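Local coordinates for extracellular solute-binding protein family 1 (Arthrobacter chlorophenolicus, PDB 4R2F) that binds the disaccharide laminaribiose and probably delivers it, as the extracellular solute-binding component, to an ABC-type sugar transporter, at residues A[159-164]-A[286-291]; A[196-201]-A[403-408]; A[182-187]-A[245-250]; A[51-56]-A[70-75]. All blocks are in the same frame, centred on the assembly; numbering follows the deposited sequence.

Contact 1: residues A[159-164]-A[286-291]; sequences WYRKSL and DTSGDI
One carboxylate, that of D290, is shared between the start of helix 162-168 and the guanidinium of R161. OD1 of D290 takes the backbone N-H of S163 on its syn lone pair, at 2.9 Å from S163 N. OD2 is turned to NH2 of R161 in a salt bridge and lies very close to OG of S163, although crowding makes the position of this oxygen less sure. R161 reaches back over the 286-291 loop because CG stands anti to the backbone N (chi1 -176°) and the chain bends at chi3. Its NH1 then meets OD2 of D286 at 2.8 Å in an almost straight bond, the acceptor in the guanidinium plane but the donor well above the carboxylate plane. I291 CG1 sits over one face of the same guanidinium, and NH1 has a further acceptor in the carbonyl of W266. D286 is itself fixed by the loop: OD1 accepts from both N and OG of S288, the former closing an Asx turn, while S288 OG accepts from D290 N in an ST turn. On the backbone, K162 N bonds D290 O at 3.0 Å. The side chain of K162 adds a bond of its own, NZ coming from above the carbonyl plane onto G289 O at 3.2 Å. On the strand side, I291 CG2 touches W159 CE3 at 3.6 Å. R161 and I291 form an antiparallel non-hydrogen-bonded pair, and the salt-bridge network of R161, D286 and D290 marks a strand-to-helix junction, with R161 at the N-cap position, on the mixed sheet of this solute-binding protein.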
loop_
_atom_site.group_PDB
_atom_site.type_symbol
_atom_site.label_atom_id
_atom_site.label_comp_id
_atom_site.label_asym_id
_atom_site.label_seq_id
_atom_site.Cartn_x
_atom_site.Cartn_y
_atom_site.Cartn_z
ATOM N N TRP A 159 14.642 -0.916 -1.930
ATOM C CA TRP A 159 15.555 -1.583 -1.006
ATOM C C TRP A 159 16.630 -2.256 -1.811
ATOM O O TRP A 159 16.401 -2.582 -2.982
ATOM C CB TRP A 159 14.825 -2.668 -0.183
ATOM C CG TRP A 159 13.837 -2.121 0.772
ATOM C CD1 TRP A 159 12.583 -1.715 0.481
ATOM C CD2 TRP A 159 14.023 -1.885 2.180
ATOM N NE1 TRP A 159 11.969 -1.239 1.610
ATOM C CE2 TRP A 159 12.829 -1.334 2.667
ATOM C CE3 TRP A 159 15.077 -2.104 3.071
ATOM C CZ2 TRP A 159 12.651 -0.985 4.011
ATOM C CZ3 TRP A 159 14.907 -1.754 4.401
ATOM C CH2 TRP A 159 13.698 -1.211 4.862
ATOM N N TYR A 160 17.773 -2.510 -1.164
ATOM C CA TYR A 160 18.848 -3.261 -1.776
ATOM C C TYR A 160 19.579 -4.091 -0.758
ATOM O O TYR A 160 19.516 -3.836 0.447
ATOM C CB TYR A 160 19.835 -2.347 -2.518
ATOM C CG TYR A 160 20.775 -1.507 -1.667
ATOM C CD1 TYR A 160 20.315 -0.389 -0.970
ATOM C CD2 TYR A 160 22.138 -1.771 -1.634
ATOM C CE1 TYR A 160 21.176 0.402 -0.211
ATOM C CE2 TYR A 160 23.012 -0.982 -0.885
ATOM C CZ TYR A 160 22.536 0.113 -0.179
ATOM O OH TYR A 160 23.404 0.887 0.564
ATOM N N ARG A 161 20.276 -5.098 -1.252
ATOM C CA ARG A 161 21.112 -5.912 -0.403
ATOM C C ARG A 161 22.565 -5.580 -0.747
ATOM O O ARG A 161 23.037 -5.826 -1.858
ATOM C CB ARG A 161 20.778 -7.385 -0.596
ATOM C CG ARG A 161 21.539 -8.322 0.314
ATOM C CD ARG A 161 21.125 -9.771 0.073
ATOM N NE ARG A 161 20.001 -10.257 0.901
ATOM C CZ ARG A 161 20.083 -10.630 2.188
ATOM N NH1 ARG A 161 19.021 -11.098 2.831
ATOM N NH2 ARG A 161 21.216 -10.527 2.853
ATOM N N LYS A 162 23.264 -5.001 0.210
ATOM C CA LYS A 162 24.655 -4.540 -0.016
ATOM C C LYS A 162 25.590 -5.629 -0.543
ATOM O O LYS A 162 26.362 -5.391 -1.468
ATOM C CB LYS A 162 25.255 -3.994 1.261
ATOM C CG LYS A 162 24.472 -2.864 1.898
ATOM C CD LYS A 162 25.180 -2.322 3.136
ATOM C CE LYS A 162 25.445 -3.410 4.159
ATOM N NZ LYS A 162 25.400 -2.852 5.525
ATOM N N SER A 163 25.497 -6.833 0.017
ATOM C CA SER A 163 26.398 -7.922 -0.386
ATOM C C SER A 163 26.250 -8.251 -1.862
ATOM O O SER A 163 27.210 -8.614 -2.521
ATOM C CB SER A 163 26.154 -9.174 0.467
ATOM O OG SER A 163 24.784 -9.576 0.427
ATOM N N LEU A 164 25.050 -8.102 -2.399
ATOM C CA LEU A 164 24.818 -8.498 -3.779
ATOM C C LEU A 164 25.256 -7.442 -4.758
ATOM O O LEU A 164 25.618 -7.754 -5.899
ATOM C CB LEU A 164 23.332 -8.846 -4.001
ATOM C CG LEU A 164 22.920 -10.129 -3.281
ATOM C CD1 LEU A 164 21.450 -10.445 -3.486
ATOM C CD2 LEU A 164 23.776 -11.294 -3.762
ATOM N N ASP A 286 15.300 -11.202 8.177
ATOM C CA ASP A 286 16.753 -11.051 8.039
ATOM C C ASP A 286 17.146 -9.651 8.444
ATOM O O ASP A 286 17.136 -8.717 7.630
ATOM C CB ASP A 286 17.251 -11.317 6.606
ATOM C CG ASP A 286 18.775 -11.195 6.469
ATOM O OD1 ASP A 286 19.433 -10.501 7.279
ATOM O OD2 ASP A 286 19.328 -11.793 5.530
ATOM N N THR A 287 17.507 -9.535 9.710
ATOM C CA THR A 287 18.002 -8.297 10.291
ATOM C C THR A 287 19.536 -8.301 10.466
ATOM O O THR A 287 20.051 -7.691 11.387
ATOM C CB THR A 287 17.339 -8.076 11.664
ATOM O OG1 THR A 287 17.546 -9.246 12.465
ATOM C CG2 THR A 287 15.795 -7.796 11.510
ATOM N N SER A 288 20.260 -8.979 9.580
ATOM C CA SER A 288 21.715 -8.856 9.519
ATOM C C SER A 288 22.193 -7.408 9.277
ATOM O O SER A 288 23.321 -7.101 9.588
ATOM C CB SER A 288 22.275 -9.740 8.409
ATOM O OG SER A 288 21.815 -9.316 7.125
ATOM N N GLY A 289 21.354 -6.536 8.708
ATOM C CA GLY A 289 21.797 -5.187 8.311
ATOM C C GLY A 289 22.179 -5.134 6.832
ATOM O O GLY A 289 22.517 -4.074 6.303
ATOM N N ASP A 290 22.105 -6.276 6.147
ATOM C CA ASP A 290 22.498 -6.337 4.737
ATOM C C ASP A 290 21.416 -5.729 3.841
ATOM O O ASP A 290 21.731 -5.184 2.787
ATOM C CB ASP A 290 22.816 -7.773 4.313
ATOM C CG ASP A 290 23.615 -7.852 3.039
ATOM O OD1 ASP A 290 24.380 -6.930 2.712
ATOM O OD2 ASP A 290 23.490 -8.860 2.329
ATOM N N ILE A 291 20.157 -5.785 4.279
ATOM C CA ILE A 291 19.032 -5.231 3.507
ATOM C C ILE A 291 18.757 -3.817 3.978
ATOM O O ILE A 291 18.416 -3.608 5.147
ATOM C CB ILE A 291 17.740 -6.042 3.682
ATOM C CG1 ILE A 291 17.927 -7.468 3.146
ATOM C CG2 ILE A 291 16.598 -5.338 2.960
ATOM C CD1 ILE A 291 16.810 -8.408 3.556
#

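Contact 2: residues A[196-201]-A[403-408]; sequences TGSGAG and FTQTVL
The one hydrogen bond between the segments runs from Q405 NE2 to the backbone O of S198, 3.1 Å apart with an N-H...O angle of 146°. The oxygen lies close to the amide plane of Q405, whereas the donor is tilted from the carbonyl plane of S198. The glutamine chain, extended beyond CG, carries the amide across from helix 398-408 to the loop. Shortened to an alanine, this residue would probably leave the carbonyl of S198 without its amide donor, the loop losing its one hydrogen bond to residues 403-408. The polar end of S198 is occupied by the carbonyl of V255, to which OG is hydrogen-bonded.

The bonds to Q405 and V255 hold the loop between helix 176-188 and helix 204-215 of the solute-binding fold, while OG1 of T404 pairs with N206 and ties helix 398-408 to helix 204-215. G201, at the end of 196-201, touches a bound glucose of the glycan; the side chain of S198, where helix 398-408 packs on the same loop, is about 9 Å from a bound glucose.

The rest is van der Waals packing. L408 CD1 lies against S198, 3.6 Å from its OG and 3.9 Å from its CB, and the methyl T404 CG2 approaches the same CB at 4.0 Å. Two residues earlier in the loop, T196 CG2 and L408 CD2 meet tip to tip at 4.1 Å, next to I204 and L208 of helix 204-215.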
loop_
_atom_site.group_PDB
_atom_site.type_symbol
_atom_site.label_atom_id
_atom_site.label_comp_id
_atom_site.label_asym_id
_atom_site.label_seq_id
_atom_site.Cartn_x
_atom_site.Cartn_y
_atom_site.Cartn_z
ATOM N N THR A 196 9.927 -8.336 -7.666
ATOM C CA THR A 196 8.519 -7.994 -7.536
ATOM C C THR A 196 7.702 -9.295 -7.585
ATOM O O THR A 196 8.269 -10.377 -7.622
ATOM C CB THR A 196 8.086 -6.969 -8.598
ATOM O OG1 THR A 196 6.835 -6.399 -8.214
ATOM C CG2 THR A 196 7.950 -7.609 -9.962
ATOM N N GLY A 197 6.382 -9.185 -7.568
ATOM C CA GLY A 197 5.539 -10.339 -7.641
ATOM C C GLY A 197 4.101 -9.960 -7.852
ATOM O O GLY A 197 3.644 -8.964 -7.302
ATOM N N SER A 198 3.386 -10.788 -8.609
ATOM C CA SER A 198 1.953 -10.593 -8.868
ATOM C C SER A 198 1.130 -11.848 -8.705
ATOM O O SER A 198 0.012 -11.944 -9.235
ATOM C CB SER A 198 1.730 -9.990 -10.260
ATOM O OG SER A 198 2.129 -10.882 -11.283
ATOM N N GLY A 199 1.640 -12.780 -7.908
ATOM C CA GLY A 199 0.908 -14.009 -7.633
ATOM C C GLY A 199 -0.307 -13.744 -6.792
ATOM O O GLY A 199 -0.550 -12.602 -6.396
ATOM N N ALA A 200 -1.064 -14.804 -6.491
ATOM C CA ALA A 200 -2.297 -14.675 -5.711
ATOM C C ALA A 200 -2.003 -14.017 -4.363
ATOM O O ALA A 200 -1.057 -14.387 -3.679
ATOM C CB ALA A 200 -2.940 -16.036 -5.480
ATOM N N GLY A 201 -2.812 -13.040 -3.999
ATOM C CA GLY A 201 -2.616 -12.307 -2.753
ATOM C C GLY A 201 -1.538 -11.231 -2.778
ATOM O O GLY A 201 -1.371 -10.500 -1.816
ATOM N N PHE A 403 -3.500 -6.123 -16.190
ATOM C CA PHE A 403 -2.462 -5.268 -16.757
ATOM C C PHE A 403 -1.088 -5.657 -16.229
ATOM O O PHE A 403 -0.132 -5.845 -16.992
ATOM C CB PHE A 403 -2.795 -3.818 -16.437
ATOM C CG PHE A 403 -1.747 -2.842 -16.819
ATOM C CD1 PHE A 403 -1.407 -2.634 -18.148
ATOM C CD2 PHE A 403 -1.108 -2.090 -15.853
ATOM C CE1 PHE A 403 -0.441 -1.717 -18.492
ATOM C CE2 PHE A 403 -0.161 -1.160 -16.200
ATOM C CZ PHE A 403 0.183 -0.977 -17.524
ATOM N N THR A 404 -0.995 -5.811 -14.919
ATOM C CA THR A 404 0.267 -6.161 -14.291
ATOM C C THR A 404 0.793 -7.497 -14.819
ATOM O O THR A 404 1.979 -7.631 -15.093
ATOM C CB THR A 404 0.137 -6.227 -12.742
ATOM O OG1 THR A 404 -0.399 -4.996 -12.241
ATOM C CG2 THR A 404 1.497 -6.473 -12.105
ATOM N N GLN A 405 -0.076 -8.490 -14.909
ATOM C CA GLN A 405 0.377 -9.812 -15.274
ATOM C C GLN A 405 0.820 -9.832 -16.722
ATOM O O GLN A 405 1.807 -10.487 -17.087
ATOM C CB GLN A 405 -0.702 -10.833 -14.950
ATOM C CG GLN A 405 -0.875 -10.989 -13.440
ATOM C CD GLN A 405 -1.792 -12.119 -13.009
ATOM O OE1 GLN A 405 -2.727 -12.480 -13.708
ATOM N NE2 GLN A 405 -1.522 -12.685 -11.839
ATOM N N THR A 406 0.121 -9.062 -17.539
ATOM C CA THR A 406 0.500 -8.874 -18.936
ATOM C C THR A 406 1.879 -8.252 -19.094
ATOM O O THR A 406 2.700 -8.718 -19.900
ATOM C CB THR A 406 -0.579 -8.023 -19.651
ATOM O OG1 THR A 406 -1.757 -8.827 -19.823
ATOM C CG2 THR A 406 -0.116 -7.508 -20.984
ATOM N N VAL A 407 2.156 -7.204 -18.329
ATOM C CA VAL A 407 3.453 -6.551 -18.437
ATOM C C VAL A 407 4.570 -7.467 -17.919
ATOM O O VAL A 407 5.642 -7.579 -18.534
ATOM C CB VAL A 407 3.454 -5.207 -17.688
ATOM C CG1 VAL A 407 4.845 -4.609 -17.648
ATOM C CG2 VAL A 407 2.479 -4.235 -18.340
ATOM N N LEU A 408 4.314 -8.117 -16.790
ATOM C CA LEU A 408 5.345 -8.914 -16.131
ATOM C C LEU A 408 5.681 -10.206 -16.911
ATOM O O LEU A 408 6.700 -10.840 -16.643
ATOM C CB LEU A 408 4.939 -9.226 -14.682
ATOM C CG LEU A 408 5.011 -8.086 -13.655
ATOM C CD1 LEU A 408 4.711 -8.599 -12.267
ATOM C CD2 LEU A 408 6.349 -7.349 -13.677
#

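Contact 3: residues A[182-187]-A[245-250]; sequences AGKKLK and VSNGVI
G183 gives V249 its way in: CG2 of the valine comes to 3.6 Å from G183 C, and CG1 to 3.9 Å from G183 CA. A side chain at this position would run into V249 CG1, so the bare glycine lets the helix backbone and the valine approach closely, with 5.2 Å between their CA atoms. V249 CG2 also lies 3.7 Å from the N of K184, against the helix backbone. The extended side chain of K184 then passes obliquely by N247, its CE 3.7 Å from N247 OD1; the amide nitrogen of N247 is turned back to its own helix, bonded to the carbonyl of E243.

What receives helix 176-188 here is the C-terminal end of helix 232-246, closed by a Schellman motif in which G248 takes up positive phi. F194, in the loop after helix 176-188, touches V249 as well.

One turn on, K187 lies across that terminus. With CG anti to its backbone N (chi1 179°), the chain runs extended as far as CD and lays this methylene beside the loop carbonyls, 3.1 Å from N247 O and 3.5 Å from G248 O; the bends at chi3 and chi4 then turn CE and NZ.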
loop_
_atom_site.group_PDB
_atom_site.type_symbol
_atom_site.label_atom_id
_atom_site.label_comp_id
_atom_site.label_asym_id
_atom_site.label_seq_id
_atom_site.Cartn_x
_atom_site.Cartn_y
_atom_site.Cartn_z
ATOM N N ALA A 182 22.794 -1.790 -13.802
ATOM C CA ALA A 182 23.130 -2.540 -12.613
ATOM C C ALA A 182 22.366 -3.867 -12.597
ATOM O O ALA A 182 22.928 -4.913 -12.243
ATOM C CB ALA A 182 22.808 -1.734 -11.382
ATOM N N GLY A 183 21.099 -3.810 -12.992
ATOM C CA GLY A 183 20.266 -4.998 -13.111
ATOM C C GLY A 183 20.865 -6.091 -13.978
ATOM O O GLY A 183 20.877 -7.260 -13.583
ATOM N N LYS A 184 21.344 -5.726 -15.167
ATOM C CA LYS A 184 22.073 -6.684 -16.022
ATOM C C LYS A 184 23.278 -7.341 -15.305
ATOM O O LYS A 184 23.540 -8.523 -15.488
ATOM C CB LYS A 184 22.585 -6.008 -17.295
ATOM C CG LYS A 184 21.523 -5.603 -18.299
ATOM C CD LYS A 184 22.213 -4.981 -19.505
ATOM C CE LYS A 184 21.236 -4.304 -20.440
ATOM N NZ LYS A 184 21.901 -3.950 -21.717
ATOM N N LYS A 185 24.025 -6.567 -14.520
ATOM C CA LYS A 185 25.205 -7.105 -13.837
ATOM C C LYS A 185 24.778 -7.992 -12.695
ATOM O O LYS A 185 25.427 -8.974 -12.408
ATOM C CB LYS A 185 26.100 -6.000 -13.288
ATOM C CG LYS A 185 26.686 -5.079 -14.342
ATOM C CD LYS A 185 27.848 -5.721 -15.064
ATOM C CE LYS A 185 28.515 -4.703 -15.964
ATOM N NZ LYS A 185 29.654 -5.322 -16.685
ATOM N N LEU A 186 23.688 -7.628 -12.032
ATOM C CA LEU A 186 23.174 -8.423 -10.936
ATOM C C LEU A 186 22.662 -9.748 -11.469
ATOM O O LEU A 186 22.880 -10.794 -10.865
ATOM C CB LEU A 186 22.069 -7.673 -10.211
ATOM C CG LEU A 186 22.604 -6.517 -9.368
ATOM C CD1 LEU A 186 21.512 -5.503 -9.089
ATOM C CD2 LEU A 186 23.194 -7.041 -8.065
ATOM N N LYS A 187 21.989 -9.707 -12.608
ATOM C CA LYS A 187 21.561 -10.938 -13.258
ATOM C C LYS A 187 22.761 -11.837 -13.558
ATOM O O LYS A 187 22.713 -13.041 -13.364
ATOM C CB LYS A 187 20.807 -10.615 -14.534
ATOM C CG LYS A 187 20.328 -11.830 -15.333
ATOM C CD LYS A 187 19.641 -11.325 -16.595
ATOM C CE LYS A 187 20.112 -12.015 -17.859
ATOM N NZ LYS A 187 19.640 -13.418 -17.845
ATOM N N VAL A 245 11.793 -6.788 -18.063
ATOM C CA VAL A 245 11.307 -8.163 -18.259
ATOM C C VAL A 245 12.084 -8.916 -19.344
ATOM O O VAL A 245 12.508 -10.062 -19.121
ATOM C CB VAL A 245 9.791 -8.228 -18.556
ATOM C CG1 VAL A 245 9.356 -9.652 -18.915
ATOM C CG2 VAL A 245 8.974 -7.746 -17.347
ATOM N N SER A 246 12.305 -8.282 -20.489
ATOM C CA SER A 246 13.022 -8.950 -21.609
ATOM C C SER A 246 14.500 -9.193 -21.306
ATOM O O SER A 246 15.077 -10.125 -21.805
ATOM C CB SER A 246 12.887 -8.152 -22.918
ATOM O OG SER A 246 13.464 -6.873 -22.789
ATOM N N ASN A 247 15.098 -8.332 -20.495
ATOM C CA ASN A 247 16.500 -8.462 -20.102
ATOM C C ASN A 247 16.729 -9.380 -18.879
ATOM O O ASN A 247 17.870 -9.585 -18.472
ATOM C CB ASN A 247 17.091 -7.053 -19.826
ATOM C CG ASN A 247 17.451 -6.302 -21.105
ATOM O OD1 ASN A 247 18.539 -6.463 -21.624
ATOM N ND2 ASN A 247 16.547 -5.466 -21.604
ATOM N N GLY A 248 15.653 -9.897 -18.288
ATOM C CA GLY A 248 15.727 -10.783 -17.128
ATOM C C GLY A 248 16.124 -10.083 -15.841
ATOM O O GLY A 248 16.585 -10.718 -14.920
ATOM N N VAL A 249 15.991 -8.765 -15.790
ATOM C CA VAL A 249 16.220 -7.995 -14.546
ATOM C C VAL A 249 15.038 -8.216 -13.602
ATOM O O VAL A 249 15.198 -8.377 -12.386
ATOM C CB VAL A 249 16.408 -6.502 -14.873
ATOM C CG1 VAL A 249 16.420 -5.637 -13.613
ATOM C CG2 VAL A 249 17.690 -6.327 -15.683
ATOM N N ILE A 250 13.846 -8.203 -14.182
ATOM C CA ILE A 250 12.694 -8.783 -13.530
ATOM C C ILE A 250 12.745 -10.277 -13.814
ATOM O O ILE A 250 12.969 -10.699 -14.955
ATOM C CB ILE A 250 11.379 -8.128 -14.025
ATOM C CG1 ILE A 250 11.295 -6.689 -13.474
ATOM C CG2 ILE A 250 10.176 -8.945 -13.606
ATOM C CD1 ILE A 250 10.109 -5.868 -13.969
#

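Contact 4: residues A[51-56]-A[70-75]; sequences AYNDAA and ATYQII
Polar contact centres on the hydroxyl of Y72, which points into helix 50-61 from the neighbouring strand. CG stands anti to the backbone N (chi1 -175°), sending the ring out toward the helix, where OH lies beside the amide of N53, whose plane is turned 57° from the ring. The same hydroxyl is hydrogen-bonded to D44 of strand 40-44, and Y52 OH bonds to that same carboxylate oxygen. The two tyrosines cross obliquely, Y72 OH being 3.9 Å from Y52 CE1.

Apolar contact comes from two side chains. A56 CB lies 3.7 Å from Y72 CE1. Two residues along the strand, I74 CD1 rests on N53 CB at 3.8 Å. Helix and strand run nearly antiparallel, at 167°, with 9.7 Å between their axes, as expected where a helix packs on a sheet within the beta-alpha-beta unit of strand 40-44, helix 50-61 and strand 70-74.

A valine in place of Y72 would probably open a gap beside A56 and leave D44 without one of its two tyrosine hydroxyl partners. Two hydroxyls hydrogen-bonded to a single carboxylate oxygen imply that D44 is held from helix and strand together, which would be expected to favour its charged form.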
loop_
_atom_site.group_PDB
_atom_site.type_symbol
_atom_site.label_atom_id
_atom_site.label_comp_id
_atom_site.label_asym_id
_atom_site.label_seq_id
_atom_site.Cartn_x
_atom_site.Cartn_y
_atom_site.Cartn_z
ATOM N N ALA A 51 2.767 -12.358 13.294
ATOM C CA ALA A 51 2.804 -11.749 14.624
ATOM C C ALA A 51 2.047 -10.399 14.688
ATOM O O ALA A 51 1.550 -10.031 15.739
ATOM C CB ALA A 51 4.242 -11.582 15.082
ATOM N N TYR A 52 1.957 -9.662 13.579
ATOM C CA TYR A 52 1.099 -8.453 13.551
ATOM C C TYR A 52 -0.349 -8.831 13.906
ATOM O O TYR A 52 -0.978 -8.186 14.722
ATOM C CB TYR A 52 1.132 -7.715 12.178
ATOM C CG TYR A 52 -0.094 -6.851 12.048
ATOM C CD1 TYR A 52 -1.281 -7.368 11.522
ATOM C CD2 TYR A 52 -0.123 -5.586 12.592
ATOM C CE1 TYR A 52 -2.441 -6.621 11.492
ATOM C CE2 TYR A 52 -1.264 -4.826 12.546
ATOM C CZ TYR A 52 -2.424 -5.352 12.022
ATOM O OH TYR A 52 -3.557 -4.606 12.024
ATOM N N ASN A 53 -0.889 -9.877 13.286
ATOM C CA ASN A 53 -2.292 -10.214 13.523
ATOM C C ASN A 53 -2.565 -10.751 14.917
ATOM O O ASN A 53 -3.604 -10.470 15.454
ATOM C CB ASN A 53 -2.801 -11.180 12.476
ATOM C CG ASN A 53 -2.950 -10.516 11.129
ATOM O OD1 ASN A 53 -3.862 -9.681 10.905
ATOM N ND2 ASN A 53 -2.055 -10.867 10.216
ATOM N N ASP A 54 -1.627 -11.506 15.488
ATOM C CA ASP A 54 -1.696 -11.907 16.906
ATOM C C ASP A 54 -1.833 -10.706 17.844
ATOM O O ASP A 54 -2.690 -10.687 18.726
ATOM C CB ASP A 54 -0.446 -12.690 17.333
ATOM C CG ASP A 54 -0.311 -14.038 16.640
ATOM O OD1 ASP A 54 -1.326 -14.607 16.210
ATOM O OD2 ASP A 54 0.826 -14.538 16.541
ATOM N N ALA A 55 -0.986 -9.704 17.640
ATOM C CA ALA A 55 -1.015 -8.513 18.467
ATOM C C ALA A 55 -2.278 -7.697 18.270
ATOM O O ALA A 55 -2.821 -7.164 19.223
ATOM C CB ALA A 55 0.208 -7.652 18.193
ATOM N N ALA A 56 -2.741 -7.581 17.032
ATOM C CA ALA A 56 -3.915 -6.755 16.747
ATOM C C ALA A 56 -5.158 -7.464 17.294
ATOM O O ALA A 56 -6.081 -6.815 17.800
ATOM C CB ALA A 56 -4.038 -6.517 15.246
ATOM N N ALA A 70 -15.627 -6.855 21.213
ATOM C CA ALA A 70 -15.263 -6.914 19.797
ATOM C C ALA A 70 -14.691 -8.273 19.466
ATOM O O ALA A 70 -13.956 -8.836 20.267
ATOM C CB ALA A 70 -14.219 -5.853 19.477
ATOM N N THR A 71 -14.995 -8.779 18.272
ATOM C CA THR A 71 -14.360 -9.997 17.776
ATOM C C THR A 71 -13.407 -9.606 16.646
ATOM O O THR A 71 -13.646 -8.638 15.930
ATOM C CB THR A 71 -15.410 -11.034 17.333
ATOM O OG1 THR A 71 -16.206 -10.514 16.259
ATOM C CG2 THR A 71 -16.334 -11.385 18.500
ATOM N N TYR A 72 -12.327 -10.354 16.501
ATOM C CA TYR A 72 -11.326 -10.097 15.479
ATOM C C TYR A 72 -11.360 -11.182 14.432
ATOM O O TYR A 72 -11.378 -12.358 14.749
ATOM C CB TYR A 72 -9.937 -10.061 16.125
ATOM C CG TYR A 72 -8.769 -9.687 15.223
ATOM C CD1 TYR A 72 -8.375 -8.363 15.083
ATOM C CD2 TYR A 72 -8.019 -10.660 14.579
ATOM C CE1 TYR A 72 -7.293 -8.001 14.298
ATOM C CE2 TYR A 72 -6.933 -10.308 13.786
ATOM C CZ TYR A 72 -6.575 -8.970 13.655
ATOM O OH TYR A 72 -5.507 -8.601 12.882
ATOM N N GLN A 73 -11.334 -10.789 13.173
ATOM C CA GLN A 73 -11.317 -11.741 12.083
ATOM C C GLN A 73 -10.408 -11.261 10.967
ATOM O O GLN A 73 -10.484 -10.101 10.575
ATOM C CB GLN A 73 -12.744 -11.864 11.606
ATOM C CG GLN A 73 -12.908 -12.325 10.189
ATOM C CD GLN A 73 -13.570 -13.632 10.182
ATOM O OE1 GLN A 73 -12.916 -14.658 10.352
ATOM N NE2 GLN A 73 -14.897 -13.611 10.071
ATOM N N ILE A 74 -9.564 -12.150 10.454
ATOM C CA ILE A 74 -8.615 -11.825 9.387
ATOM C C ILE A 74 -9.220 -12.120 8.026
ATOM O O ILE A 74 -9.706 -13.209 7.787
ATOM C CB ILE A 74 -7.318 -12.643 9.481
ATOM C CG1 ILE A 74 -6.607 -12.375 10.806
ATOM C CG2 ILE A 74 -6.393 -12.298 8.325
ATOM C CD1 ILE A 74 -5.534 -13.413 11.124
ATOM N N ILE A 75 -9.178 -11.134 7.145
ATOM C CA ILE A 75 -9.600 -11.283 5.759
ATOM C C ILE A 75 -8.323 -11.368 4.938
ATOM O O ILE A 75 -7.445 -10.541 5.094
ATOM C CB ILE A 75 -10.430 -10.055 5.312
ATOM C CG1 ILE A 75 -11.645 -9.881 6.209
ATOM C CG2 ILE A 75 -10.835 -10.195 3.848
ATOM C CD1 ILE A 75 -12.628 -11.047 6.173
#

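In the fold
Along the chain contact 4 closes first; the other three then interleave, contact 3 falling between the two segments of contact 1, while contact 2 crosses both. Contacts 1 and 4 reach the same mixed sheet, through strands 145-161 and 70-74, with centres about 30 Å apart. Contacts 1 and 3, centres about 19 Å apart, join where L164 O meets L186 CD2 at 3.3 Å, between successive helices 162-168 and 176-188. Contacts 2 and 3, about 17 Å between centres, meet where L408 and V407 pack on V245 and I250. Contact 4 touches none of the others. G201 of contact 2 touches a bound glucose and the Y52 side chain is about 9 Å from one, so separate parts of the chain approach the sugar.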